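Local coordinates for glycosyl hydrolase (Rhizobium leguminosarum bv. trifolii, PDB 5NDX), which probably hydrolyses O-glycosyl bonds as a family 39 glycoside hydrolase and bacterial orthologue of human alpha-L-iduronidase, at residues 357-362 with 485-490; 448-453 with 491-496; 459-464 with 474-479; 547-552 with 593-598. The protein carries 2 engineered substitutions. All blocks are in the same frame, centred on the assembly; numbering follows the deposited sequence.

Contact 1: residues 357-362 with 485-490; sequences PFDIIK and ELRRAQ
Q490, I361 and R487 carry most of this buried contact, in which strand 358-362 lies against the last turns of helix 480-489. Q490 lays its stem across K362, with CB 4.0 Å from CB of K362, and the end of its side chain lies beside the backbone of I361 and K362. I361 points CD1 at the helix side chains: chi1 of -62° and chi2 of -64° turn this methyl so that it meets CG of R487 at 3.7 Å and CB of L486 at 3.9 Å. The same methyl sits over one face of the R487 guanidinium, toward its rim. Extended from CG to NE, R487 reaches D359 and grips a single oxygen with both terminal nitrogens. Its NH2 to D359 OD1 bond is 2.9 Å and uses the anti lone pair, while NH1 meets OD1 from above the carboxylate plane at 3.3 Å. A water accepts from R487 NE and donates to I360 O, and a second water links K362 O to Q490 O. The amine of K362 looks elsewhere, to E370 and E491. Beyond the contact, D359 OD2 pairs with R549, and its OD1 lies close to E551 OE2. Two carboxylates so near each other probably rely on the arginines to offset their charge, and may share a proton; burial would make that need sharper.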
loop_
_atom_site.group_PDB
_atom_site.type_symbol
_atom_site.label_atom_id
_atom_site.label_comp_id
_atom_site.label_asym_id
_atom_site.label_seq_id
_atom_site.Cartn_x
_atom_site.Cartn_y
_atom_site.Cartn_z
ATOM N N PRO A 357 -16.923 -11.294 -16.259
ATOM C CA PRO A 357 -16.146 -10.122 -16.612
ATOM C C PRO A 357 -16.283 -8.978 -15.535
ATOM O O PRO A 357 -17.139 -9.068 -14.646
ATOM C CB PRO A 357 -16.741 -9.717 -17.952
ATOM C CG PRO A 357 -18.144 -10.171 -17.893
ATOM C CD PRO A 357 -18.169 -11.409 -17.048
ATOM N N PHE A 358 -15.393 -7.979 -15.574
ATOM C CA PHE A 358 -15.330 -6.993 -14.493
ATOM C C PHE A 358 -14.514 -5.820 -14.913
ATOM O O PHE A 358 -13.689 -5.923 -15.820
ATOM C CB PHE A 358 -14.734 -7.575 -13.178
ATOM C CG PHE A 358 -13.263 -7.890 -13.275
ATOM C CD1 PHE A 358 -12.826 -9.070 -13.891
ATOM C CD2 PHE A 358 -12.306 -6.996 -12.808
ATOM C CE1 PHE A 358 -11.467 -9.331 -14.038
ATOM C CE2 PHE A 358 -10.970 -7.258 -12.951
ATOM C CZ PHE A 358 -10.544 -8.427 -13.555
ATOM N N ASP A 359 -14.752 -4.715 -14.220
ATOM C CA ASP A 359 -13.928 -3.542 -14.266
ATOM C C ASP A 359 -13.635 -3.129 -12.831
ATOM O O ASP A 359 -14.524 -3.188 -11.947
ATOM C CB ASP A 359 -14.628 -2.433 -15.031
ATOM C CG ASP A 359 -14.547 -2.620 -16.543
ATOM O OD1 ASP A 359 -13.488 -2.315 -17.109
ATOM O OD2 ASP A 359 -15.538 -3.074 -17.161
ATOM N N ILE A 360 -12.413 -2.660 -12.624
ATOM C CA ILE A 360 -12.016 -2.076 -11.356
ATOM C C ILE A 360 -11.509 -0.659 -11.561
ATOM O O ILE A 360 -10.789 -0.362 -12.517
ATOM C CB ILE A 360 -10.950 -2.892 -10.599
ATOM C CG1 ILE A 360 -9.747 -3.237 -11.465
ATOM C CG2 ILE A 360 -11.620 -4.121 -10.034
ATOM C CD1 ILE A 360 -8.691 -4.033 -10.730
ATOM N N ILE A 361 -11.934 0.212 -10.636
ATOM C CA ILE A 361 -11.561 1.576 -10.621
ATOM C C ILE A 361 -10.780 1.885 -9.324
ATOM O O ILE A 361 -11.213 1.532 -8.237
ATOM C CB ILE A 361 -12.809 2.449 -10.726
ATOM C CG1 ILE A 361 -13.565 2.218 -12.033
ATOM C CG2 ILE A 361 -12.459 3.909 -10.612
ATOM C CD1 ILE A 361 -12.818 2.591 -13.313
ATOM N N LYS A 362 -9.636 2.522 -9.453
ATOM C CA LYS A 362 -8.813 2.974 -8.301
ATOM C C LYS A 362 -9.468 3.941 -7.384
ATOM O O LYS A 362 -10.063 4.912 -7.804
ATOM C CB LYS A 362 -7.525 3.659 -8.777
ATOM C CG LYS A 362 -6.538 2.688 -9.265
ATOM C CD LYS A 362 -5.321 3.168 -10.101
ATOM C CE LYS A 362 -4.716 4.472 -9.787
ATOM N NZ LYS A 362 -3.379 4.633 -10.527
ATOM N N GLU A 485 -14.327 7.966 -18.555
ATOM C CA GLU A 485 -14.377 9.140 -17.693
ATOM C C GLU A 485 -13.874 8.813 -16.273
ATOM O O GLU A 485 -13.111 9.570 -15.712
ATOM C CB GLU A 485 -15.795 9.742 -17.738
ATOM C CG GLU A 485 -16.035 10.973 -16.899
ATOM C CD GLU A 485 -17.553 11.415 -16.824
ATOM O OE1 GLU A 485 -18.491 10.753 -17.397
ATOM O OE2 GLU A 485 -17.796 12.453 -16.172
ATOM N N LEU A 486 -14.242 7.666 -15.716
ATOM C CA LEU A 486 -13.769 7.267 -14.393
ATOM C C LEU A 486 -12.295 6.986 -14.371
ATOM O O LEU A 486 -11.596 7.368 -13.417
ATOM C CB LEU A 486 -14.527 6.032 -13.848
ATOM C CG LEU A 486 -16.034 6.185 -13.609
ATOM C CD1 LEU A 486 -16.568 4.919 -13.003
ATOM C CD2 LEU A 486 -16.447 7.354 -12.731
ATOM N N ARG A 487 -11.793 6.325 -15.406
ATOM C CA ARG A 487 -10.376 6.016 -15.475
ATOM C C ARG A 487 -9.489 7.276 -15.706
ATOM O O ARG A 487 -8.289 7.254 -15.357
ATOM C CB ARG A 487 -10.085 4.936 -16.551
ATOM C CG ARG A 487 -10.673 3.597 -16.181
ATOM C CD ARG A 487 -10.082 2.454 -16.963
ATOM N NE ARG A 487 -10.290 1.186 -16.272
ATOM C CZ ARG A 487 -11.282 0.359 -16.545
ATOM N NH1 ARG A 487 -12.136 0.627 -17.526
ATOM N NH2 ARG A 487 -11.424 -0.741 -15.835
ATOM N N ARG A 488 -10.023 8.331 -16.316
ATOM C CA ARG A 488 -9.305 9.629 -16.345
ATOM C C ARG A 488 -9.232 10.214 -14.924
ATOM O O ARG A 488 -8.160 10.649 -14.470
ATOM C CB ARG A 488 -9.969 10.618 -17.300
ATOM C CG ARG A 488 -9.358 12.034 -17.437
ATOM C CD ARG A 488 -10.160 12.973 -18.390
ATOM N NE ARG A 488 -10.989 12.234 -19.416
ATOM C CZ ARG A 488 -12.356 12.165 -19.519
ATOM N NH1 ARG A 488 -13.196 12.820 -18.682
ATOM N NH2 ARG A 488 -12.917 11.411 -20.498
ATOM N N ALA A 489 -10.361 10.171 -14.222
ATOM C CA ALA A 489 -10.464 10.719 -12.889
ATOM C C ALA A 489 -9.716 9.924 -11.850
ATOM O O ALA A 489 -9.349 10.513 -10.820
ATOM C CB ALA A 489 -11.936 10.871 -12.454
ATOM N N GLN A 490 -9.433 8.641 -12.098
ATOM C CA GLN A 490 -8.872 7.797 -11.057
ATOM C C GLN A 490 -7.387 8.019 -10.846
ATOM O O GLN A 490 -6.864 7.602 -9.814
ATOM C CB GLN A 490 -9.059 6.304 -11.347
ATOM C CG GLN A 490 -8.054 5.692 -12.348
ATOM C CD GLN A 490 -8.305 4.236 -12.695
ATOM O OE1 GLN A 490 -7.509 3.601 -13.458
ATOM N NE2 GLN A 490 -9.344 3.678 -12.179
HETATM O O HOH W 1 -8.745 0.699 -14.012
HETATM O O HOH W 2 -8.630 7.276 -7.664
#

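Contact 2: residues 448-453 with 491-496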
loop_
_atom_site.group_PDB
_atom_site.type_symbol
_atom_site.label_atom_id
_atom_site.label_comp_id
_atom_site.label_asym_id
_atom_site.label_seq_id
_atom_site.Cartn_x
_atom_site.Cartn_y
_atom_site.Cartn_z
ATOM N N GLU A 448 -12.314 17.725 -6.003
ATOM C CA GLU A 448 -12.256 18.078 -7.433
ATOM C C GLU A 448 -11.162 17.302 -8.225
ATOM O O GLU A 448 -11.138 17.361 -9.440
ATOM C CB GLU A 448 -11.956 19.574 -7.617
ATOM C CG GLU A 448 -12.872 20.538 -6.868
ATOM C CD GLU A 448 -12.535 22.045 -7.121
ATOM O OE1 GLU A 448 -11.338 22.476 -7.283
ATOM O OE2 GLU A 448 -13.488 22.841 -7.141
ATOM N N PHE A 449 -10.226 16.636 -7.557
ATOM C CA PHE A 449 -9.089 16.032 -8.225
ATOM C C PHE A 449 -8.861 14.621 -7.725
ATOM O O PHE A 449 -8.798 14.387 -6.505
ATOM C CB PHE A 449 -7.829 16.917 -7.980
ATOM C CG PHE A 449 -7.879 18.276 -8.671
ATOM C CD1 PHE A 449 -7.420 18.426 -9.960
ATOM C CD2 PHE A 449 -8.388 19.383 -8.022
ATOM C CE1 PHE A 449 -7.520 19.645 -10.618
ATOM C CE2 PHE A 449 -8.467 20.637 -8.650
ATOM C CZ PHE A 449 -8.036 20.750 -9.973
ATOM N N THR A 450 -8.630 13.692 -8.654
ATOM C CA THR A 450 -8.393 12.292 -8.325
ATOM C C THR A 450 -9.608 11.756 -7.535
ATOM O O THR A 450 -9.474 11.153 -6.451
ATOM C CB THR A 450 -7.078 12.062 -7.536
ATOM O OG1 THR A 450 -6.052 12.935 -7.993
ATOM C CG2 THR A 450 -6.638 10.610 -7.650
ATOM N N ASN A 451 -10.773 11.982 -8.120
ATOM C CA ASN A 451 -12.075 11.940 -7.446
ATOM C C ASN A 451 -13.088 11.082 -8.233
ATOM O O ASN A 451 -14.204 11.550 -8.537
ATOM C CB ASN A 451 -12.583 13.408 -7.341
ATOM C CG ASN A 451 -12.823 14.057 -8.711
ATOM O OD1 ASN A 451 -12.291 13.630 -9.733
ATOM N ND2 ASN A 451 -13.688 15.042 -8.735
ATOM N N PRO A 452 -12.742 9.815 -8.522
ATOM C CA PRO A 452 -13.615 9.015 -9.367
ATOM C C PRO A 452 -14.987 8.697 -8.759
ATOM O O PRO A 452 -15.967 8.544 -9.511
ATOM C CB PRO A 452 -12.800 7.738 -9.622
ATOM C CG PRO A 452 -11.940 7.615 -8.436
ATOM C CD PRO A 452 -11.566 9.029 -8.090
ATOM N N MET A 453 -15.080 8.652 -7.441
ATOM C CA MET A 453 -16.381 8.420 -6.852
ATOM C C MET A 453 -17.333 9.593 -7.079
ATOM O O MET A 453 -18.513 9.347 -7.352
ATOM C CB MET A 453 -16.282 8.093 -5.346
ATOM C CG MET A 453 -17.566 7.479 -4.774
ATOM S SD MET A 453 -17.403 6.941 -3.065
ATOM C CE MET A 453 -19.086 6.354 -2.742
ATOM N N GLU A 491 -6.723 8.654 -11.815
ATOM C CA GLU A 491 -5.274 8.823 -11.769
ATOM C C GLU A 491 -4.867 10.044 -10.948
ATOM O O GLU A 491 -5.490 11.102 -11.068
ATOM C CB GLU A 491 -4.674 8.963 -13.182
ATOM C CG GLU A 491 -4.930 7.789 -14.148
ATOM C CD GLU A 491 -4.537 6.415 -13.620
ATOM O OE1 GLU A 491 -3.669 6.322 -12.699
ATOM O OE2 GLU A 491 -5.083 5.398 -14.176
ATOM N N PRO A 492 -3.807 9.910 -10.135
ATOM C CA PRO A 492 -3.312 11.079 -9.359
ATOM C C PRO A 492 -3.168 12.267 -10.303
ATOM O O PRO A 492 -2.462 12.200 -11.321
ATOM C CB PRO A 492 -1.961 10.604 -8.856
ATOM C CG PRO A 492 -2.151 9.149 -8.672
ATOM C CD PRO A 492 -3.060 8.695 -9.800
ATOM N N ALA A 493 -3.885 13.314 -9.980
ATOM C CA ALA A 493 -4.110 14.415 -10.874
ATOM C C ALA A 493 -3.208 15.611 -10.584
ATOM O O ALA A 493 -3.018 16.013 -9.429
ATOM C CB ALA A 493 -5.571 14.869 -10.722
ATOM N N LEU A 494 -2.721 16.224 -11.654
ATOM C CA LEU A 494 -2.075 17.526 -11.552
ATOM C C LEU A 494 -3.078 18.644 -11.204
ATOM O O LEU A 494 -4.049 18.889 -11.914
ATOM C CB LEU A 494 -1.369 17.863 -12.878
ATOM C CG LEU A 494 -0.130 16.953 -13.134
ATOM C CD1 LEU A 494 0.387 17.047 -14.561
ATOM C CD2 LEU A 494 0.991 17.273 -12.172
ATOM N N LEU A 495 -2.779 19.355 -10.139
ATOM C CA LEU A 495 -3.578 20.445 -9.649
ATOM C C LEU A 495 -3.495 21.614 -10.637
ATOM O O LEU A 495 -4.489 22.301 -10.884
ATOM C CB LEU A 495 -3.095 20.868 -8.248
ATOM C CG LEU A 495 -3.870 22.020 -7.600
ATOM C CD1 LEU A 495 -5.312 21.646 -7.256
ATOM C CD2 LEU A 495 -3.125 22.479 -6.347
ATOM N N HIS A 496 -2.294 21.837 -11.159
ATOM C CA HIS A 496 -2.050 22.794 -12.247
ATOM C C HIS A 496 -1.005 22.177 -13.178
ATOM O O HIS A 496 -0.296 21.223 -12.786
ATOM C CB HIS A 496 -1.446 24.097 -11.728
ATOM C CG HIS A 496 -2.299 24.782 -10.733
ATOM N ND1 HIS A 496 -3.492 25.375 -11.079
ATOM C CD2 HIS A 496 -2.179 24.919 -9.393
ATOM C CE1 HIS A 496 -4.072 25.844 -9.989
ATOM N NE2 HIS A 496 -3.297 25.587 -8.959
#
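One face of the F449 ring is covered by L495, whose CD1 stands 4.0 Å from the ring centroid in a CH-pi contact, offset toward the rim. At the ring's edge, near its plane, lies A493 CB, 4.1 Å from F449 CD1, and L494 O approaches obliquely. The ring belongs to the loop that leaves strand 436-445 and enters helix 452-457; its partners start strand 493-503, an outermost strand of the nine-stranded mixed sheet, which is consistent with the beta-sandwich that accompanies the barrel in family 39 enzymes. The L495 side chain crosses F449 at about a right angle; with CG anti to the backbone N (chi1 -180°), CD1 is carried over the ring. F449 also touches R444 on strand 436-445, next to 493-503 in the sheet, so the ring sits where 436-445 ends and 493-503 begins. One residue on, T450 turns the chain with positive phi and psi, and its CG2 settles 3.8 Å from P492 CA, while T367 of helix 364-372 touches both T450 and P492. The carboxylate of E491 leaves the contact for K362. The T450 hydroxyl ties its loop to the backbone of 491-496: OG1 bonds to the carbonyl oxygen of R444 and accepts from A493 N at 3.0 Å, with an N-H...O angle of 143°.

Contact 3: residues 459-464 with 474-479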
loop_
_atom_site.group_PDB
_atom_site.type_symbol
_atom_site.label_atom_id
_atom_site.label_comp_id
_atom_site.label_asym_id
_atom_site.label_seq_id
_atom_site.Cartn_x
_atom_site.Cartn_y
_atom_site.Cartn_z
ATOM N N GLN A 459 -22.550 10.746 -12.766
ATOM C CA GLN A 459 -22.840 10.156 -14.068
ATOM C C GLN A 459 -24.319 9.721 -14.119
ATOM O O GLN A 459 -24.786 9.044 -13.197
ATOM C CB GLN A 459 -21.949 8.948 -14.334
ATOM C CG GLN A 459 -20.538 9.309 -14.742
ATOM C CD GLN A 459 -19.617 8.113 -14.843
ATOM O OE1 GLN A 459 -19.864 7.052 -14.290
ATOM N NE2 GLN A 459 -18.531 8.303 -15.527
ATOM N N ARG A 460 -25.036 10.074 -15.185
ATOM C CA ARG A 460 -26.448 9.642 -15.320
ATOM C C ARG A 460 -26.498 8.165 -15.649
ATOM O O ARG A 460 -25.755 7.688 -16.515
ATOM C CB ARG A 460 -27.214 10.453 -16.363
ATOM C CG ARG A 460 -28.753 10.197 -16.433
ATOM C CD ARG A 460 -29.426 11.152 -17.436
ATOM N NE ARG A 460 -28.781 11.044 -18.768
ATOM C CZ ARG A 460 -27.852 11.870 -19.310
ATOM N NH1 ARG A 460 -27.396 12.962 -18.683
ATOM N NH2 ARG A 460 -27.365 11.601 -20.532
ATOM N N ASP A 461 -27.317 7.424 -14.903
ATOM C CA ASP A 461 -27.482 6.004 -15.139
ATOM C C ASP A 461 -28.373 5.900 -16.352
ATOM O O ASP A 461 -29.551 6.311 -16.323
ATOM C CB ASP A 461 -28.110 5.335 -13.927
ATOM C CG ASP A 461 -28.259 3.862 -14.084
ATOM O OD1 ASP A 461 -28.119 3.348 -15.216
ATOM O OD2 ASP A 461 -28.572 3.226 -13.047
ATOM N N GLU A 462 -27.810 5.394 -17.432
ATOM C CA GLU A 462 -28.538 5.365 -18.710
ATOM C C GLU A 462 -29.593 4.266 -18.770
ATOM O O GLU A 462 -30.481 4.353 -19.597
ATOM C CB GLU A 462 -27.582 5.282 -19.904
ATOM C CG GLU A 462 -26.942 6.654 -20.182
ATOM C CD GLU A 462 -25.859 6.591 -21.254
ATOM O OE1 GLU A 462 -25.860 5.639 -22.067
ATOM O OE2 GLU A 462 -25.005 7.485 -21.272
ATOM N N SER A 463 -29.509 3.275 -17.881
ATOM C CA SER A 463 -30.550 2.281 -17.764
ATOM C C SER A 463 -31.880 2.863 -17.229
ATOM O O SER A 463 -32.863 2.145 -17.188
ATOM C CB SER A 463 -30.089 1.093 -16.913
ATOM O OG SER A 463 -29.923 1.420 -15.548
ATOM N N ASN A 464 -31.916 4.145 -16.836
ATOM C CA ASN A 464 -33.116 4.803 -16.351
ATOM C C ASN A 464 -33.955 3.957 -15.411
ATOM O O ASN A 464 -35.126 3.748 -15.648
ATOM C CB ASN A 464 -33.933 5.264 -17.546
ATOM C CG ASN A 464 -33.438 6.573 -18.102
ATOM O OD1 ASN A 464 -32.706 7.308 -17.449
ATOM N ND2 ASN A 464 -33.881 6.903 -19.287
ATOM N N ALA A 474 -24.761 7.408 -10.394
ATOM C CA ALA A 474 -24.112 6.255 -9.838
ATOM C C ALA A 474 -24.473 4.926 -10.552
ATOM O O ALA A 474 -24.892 3.957 -9.910
ATOM C CB ALA A 474 -24.423 6.187 -8.336
ATOM N N PRO A 475 -24.303 4.873 -11.877
ATOM C CA PRO A 475 -24.702 3.670 -12.602
ATOM C C PRO A 475 -23.966 2.431 -12.108
ATOM O O PRO A 475 -22.730 2.456 -11.988
ATOM C CB PRO A 475 -24.318 3.971 -14.055
ATOM C CG PRO A 475 -23.343 5.075 -13.973
ATOM C CD PRO A 475 -23.731 5.879 -12.775
ATOM N N PRO A 476 -24.717 1.375 -11.766
ATOM C CA PRO A 476 -24.019 0.162 -11.388
ATOM C C PRO A 476 -23.363 -0.550 -12.539
ATOM O O PRO A 476 -22.417 -1.242 -12.306
ATOM C CB PRO A 476 -25.091 -0.698 -10.688
ATOM C CG PRO A 476 -26.385 -0.014 -10.886
ATOM C CD PRO A 476 -26.116 1.417 -11.248
ATOM N N ALA A 477 -23.801 -0.322 -13.783
ATOM C CA ALA A 477 -23.095 -0.812 -14.954
ATOM C C ALA A 477 -22.777 0.337 -15.907
ATOM O O ALA A 477 -23.468 0.544 -16.902
ATOM C CB ALA A 477 -23.947 -1.890 -15.647
ATOM N N PRO A 478 -21.683 1.075 -15.635
ATOM C CA PRO A 478 -21.411 2.237 -16.472
ATOM C C PRO A 478 -21.202 1.833 -17.921
ATOM O O PRO A 478 -20.772 0.686 -18.181
ATOM C CB PRO A 478 -20.103 2.765 -15.891
ATOM C CG PRO A 478 -20.156 2.357 -14.438
ATOM C CD PRO A 478 -20.787 1.014 -14.471
ATOM N N THR A 479 -21.437 2.776 -18.836
ATOM C CA THR A 479 -21.129 2.553 -20.244
ATOM C C THR A 479 -19.620 2.606 -20.429
ATOM O O THR A 479 -18.873 3.040 -19.533
ATOM C CB THR A 479 -21.751 3.614 -21.151
ATOM O OG1 THR A 479 -21.209 4.906 -20.815
ATOM C CG2 THR A 479 -23.340 3.657 -21.014
HETATM O O HOH W 3 -26.292 1.196 -14.903
HETATM O O HOH W 4 -22.434 7.000 -21.769
#
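P475 packs against Q459 and D461 where the two ends of the long excursion between helices 452-457 and 480-489 come back together. Turns and prolines build this connection: D461 opens both a type I beta turn to N464 and an Asx turn, while T479 is the N-cap of helix 480-489. The P475 ring lies between its neighbours, with CD 3.9 Å from Q459 CB, and CB 3.9 Å from D461 CG. Next in line, P476 brings CD to 3.5 Å from D461 OD2. In D461, CG is anti to the backbone N (chi1 -178°), which sends the carboxylate back over its own turn; S463 OG and S463 N then reach OD1 from the same face of its plane, at 2.7 Å and 3.0 Å. A water donates to that oxygen as well and accepts from A477 N, joining the two ends. An alanine at D461 would remove this acceptor, and would probably leave S463 and the water without their common partner and the turn freer to move. Q459 is held from the helix side, its NE2 bonding to Q482 O and E485 OE1, while its buried OE1 has no partner in the model. At the outer margin a water connects E462 OE2 with T479 OG1, and E462 OE1 lies 3.4 Å from T479 CG2.

Contact 4: residues 547-552 with 593-598. Engineered in segment 593-598: E598 (natural residue Gln).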
loop_
_atom_site.group_PDB
_atom_site.type_symbol
_atom_site.label_atom_id
_atom_site.label_comp_id
_atom_site.label_asym_id
_atom_site.label_seq_id
_atom_site.Cartn_x
_atom_site.Cartn_y
_atom_site.Cartn_z
ATOM N N GLY A 547 -20.041 -6.396 -19.673
ATOM C CA GLY A 547 -20.650 -6.625 -21.000
ATOM C C GLY A 547 -19.772 -7.381 -21.978
ATOM O O GLY A 547 -20.054 -7.387 -23.169
ATOM N N GLY A 548 -18.720 -8.044 -21.494
ATOM C CA GLY A 548 -17.777 -8.751 -22.366
ATOM C C GLY A 548 -16.931 -7.870 -23.289
ATOM O O GLY A 548 -16.468 -8.338 -24.328
ATOM N N ARG A 549 -16.696 -6.614 -22.922
ATOM C CA ARG A 549 -15.787 -5.733 -23.680
ATOM C C ARG A 549 -14.316 -6.190 -23.600
ATOM O O ARG A 549 -13.836 -6.571 -22.537
ATOM C CB ARG A 549 -15.912 -4.325 -23.100
ATOM C CG ARG A 549 -14.978 -3.269 -23.686
ATOM C CD ARG A 549 -15.096 -1.924 -22.951
ATOM N NE ARG A 549 -15.422 -2.080 -21.515
ATOM C CZ ARG A 549 -16.620 -1.888 -20.941
ATOM N NH1 ARG A 549 -17.684 -1.451 -21.644
ATOM N NH2 ARG A 549 -16.741 -2.133 -19.633
ATOM N N GLU A 550 -13.588 -6.110 -24.713
ATOM C CA GLU A 550 -12.197 -6.524 -24.747
ATOM C C GLU A 550 -11.376 -5.485 -24.027
ATOM O O GLU A 550 -11.556 -4.294 -24.252
ATOM C CB GLU A 550 -11.667 -6.667 -26.187
ATOM C CG GLU A 550 -12.153 -7.926 -26.929
ATOM C CD GLU A 550 -11.556 -9.200 -26.369
ATOM O OE1 GLU A 550 -10.389 -9.196 -25.907
ATOM O OE2 GLU A 550 -12.251 -10.243 -26.386
ATOM N N GLU A 551 -10.494 -5.930 -23.147
ATOM C CA GLU A 551 -9.599 -4.976 -22.454
ATOM C C GLU A 551 -8.198 -5.553 -22.401
ATOM O O GLU A 551 -8.023 -6.784 -22.462
ATOM C CB GLU A 551 -10.085 -4.688 -21.019
ATOM C CG GLU A 551 -11.437 -4.003 -20.959
ATOM C CD GLU A 551 -11.962 -3.734 -19.548
ATOM O OE1 GLU A 551 -11.416 -4.292 -18.583
ATOM O OE2 GLU A 551 -12.946 -2.981 -19.452
ATOM N N ARG A 552 -7.221 -4.671 -22.244
ATOM C CA ARG A 552 -5.809 -5.077 -22.042
ATOM C C ARG A 552 -5.196 -4.357 -20.854
ATOM O O ARG A 552 -5.200 -3.143 -20.821
ATOM C CB ARG A 552 -5.013 -4.733 -23.290
ATOM C CG ARG A 552 -5.530 -5.393 -24.576
ATOM C CD ARG A 552 -5.340 -6.912 -24.567
ATOM N NE ARG A 552 -5.858 -7.539 -25.800
ATOM C CZ ARG A 552 -7.125 -7.908 -26.028
ATOM N NH1 ARG A 552 -8.092 -7.763 -25.127
ATOM N NH2 ARG A 552 -7.439 -8.437 -27.183
ATOM N N HIS A 593 -6.305 -0.596 -20.726
ATOM C CA HIS A 593 -6.830 -0.068 -21.991
ATOM C C HIS A 593 -8.099 -0.799 -22.421
ATOM O O HIS A 593 -8.093 -2.029 -22.471
ATOM C CB HIS A 593 -5.810 -0.258 -23.133
ATOM C CG HIS A 593 -6.204 0.464 -24.384
ATOM N ND1 HIS A 593 -6.107 -0.099 -25.643
ATOM C CD2 HIS A 593 -6.754 1.695 -24.556
ATOM C CE1 HIS A 593 -6.517 0.783 -26.543
ATOM N NE2 HIS A 593 -6.936 1.869 -25.912
ATOM N N MET A 594 -9.140 -0.057 -22.760
ATOM C CA MET A 594 -10.445 -0.583 -23.185
ATOM C C MET A 594 -10.525 -0.620 -24.734
ATOM O O MET A 594 -10.089 0.332 -25.401
ATOM C CB MET A 594 -11.568 0.324 -22.638
ATOM C CG MET A 594 -11.481 0.666 -21.131
ATOM S SD MET A 594 -12.708 1.880 -20.517
ATOM C CE MET A 594 -14.151 0.822 -20.622
ATOM N N SER A 595 -11.082 -1.695 -25.282
ATOM C CA SER A 595 -11.391 -1.811 -26.730
ATOM C C SER A 595 -10.181 -1.578 -27.630
ATOM O O SER A 595 -10.132 -0.607 -28.357
ATOM C CB SER A 595 -12.522 -0.839 -27.074
ATOM O OG SER A 595 -13.632 -1.123 -26.232
ATOM N N PRO A 596 -9.175 -2.439 -27.541
ATOM C CA PRO A 596 -8.067 -2.283 -28.462
ATOM C C PRO A 596 -8.519 -2.476 -29.919
ATOM O O PRO A 596 -9.371 -3.317 -30.168
ATOM C CB PRO A 596 -7.130 -3.427 -28.079
ATOM C CG PRO A 596 -7.997 -4.440 -27.454
ATOM C CD PRO A 596 -9.062 -3.665 -26.745
ATOM N N PRO A 597 -7.947 -1.715 -30.858
ATOM C CA PRO A 597 -8.238 -1.995 -32.267
ATOM C C PRO A 597 -7.610 -3.322 -32.697
ATOM O O PRO A 597 -6.876 -3.952 -31.937
ATOM C CB PRO A 597 -7.610 -0.807 -32.992
ATOM C CG PRO A 597 -6.452 -0.417 -32.128
ATOM C CD PRO A 597 -6.828 -0.762 -30.706
ATOM N N GLU A 598 -7.933 -3.780 -33.898
ATOM C CA GLU A 598 -7.345 -5.008 -34.420
ATOM C C GLU A 598 -5.865 -4.827 -34.745
ATOM O O GLU A 598 -5.445 -3.741 -35.141
ATOM C CB GLU A 598 -8.110 -5.502 -35.646
ATOM C CG GLU A 598 -9.446 -6.146 -35.294
ATOM C CD GLU A 598 -9.990 -7.027 -36.413
ATOM O OE1 GLU A 598 -9.233 -7.860 -36.986
ATOM O OE2 GLU A 598 -11.195 -6.888 -36.717
#
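R552 and H593 form a hydrogen-bonded antiparallel pair, with R552 N to H593 O and H593 N to R552 O both 2.8 Å and nearly straight. E551 and M594 follow as a non-hydrogen-bonded pair, and S595 N then bonds to E550 O at 2.8 Å as the chain leaves strand 590-594. The strands belong to a three-stranded antiparallel sheet, consistent with the fibronectin type III-like domain at the C terminus of alpha-L-iduronidase. Across the strand end, P596 sets CG over the centre of the R552 guanidinium, 3.8 Å from CZ. A bend at chi2 (-68°) folds R552 back there, and polar bonds within its own strand fix its rotation: NH1 gives to E550 OE1, in the guanidinium plane, and to E551 O, which it meets from above the carbonyl plane. A leucine in its place would probably leave E550 without this charge partner and P596 without its flat cover. Farther out, R542 holds the other E550 oxygen, Y602 touches R552 and P596 and bonds to H593 ND1, and S595 OG reaches E480. E550 is therefore shared between two arginines, whose positive charges probably stabilise its ionised form.

Overall arrangement
Following the chain from the N terminus, strand 358-362 opens contact 1, which closes only when helix 480-489 returns to it. Before that, 448-453 opens contact 2, completed by 491-496 just after the helix, so contacts 1 and 2 cross. Contact 3 is the shortest loop, pinching 459-464 to 474-479, and it falls within the spans of both. Contact 4 comes later, in series, joining strands of the C-terminal region. Contact 1 stands in the middle: it touches contact 2 through K362 and E491, contact 3 through E485 and Q459, and contact 4 through D359 and R549. Together they tie strand 358-362, the two-helix connection, the nine-stranded sheet and the C-terminal strands.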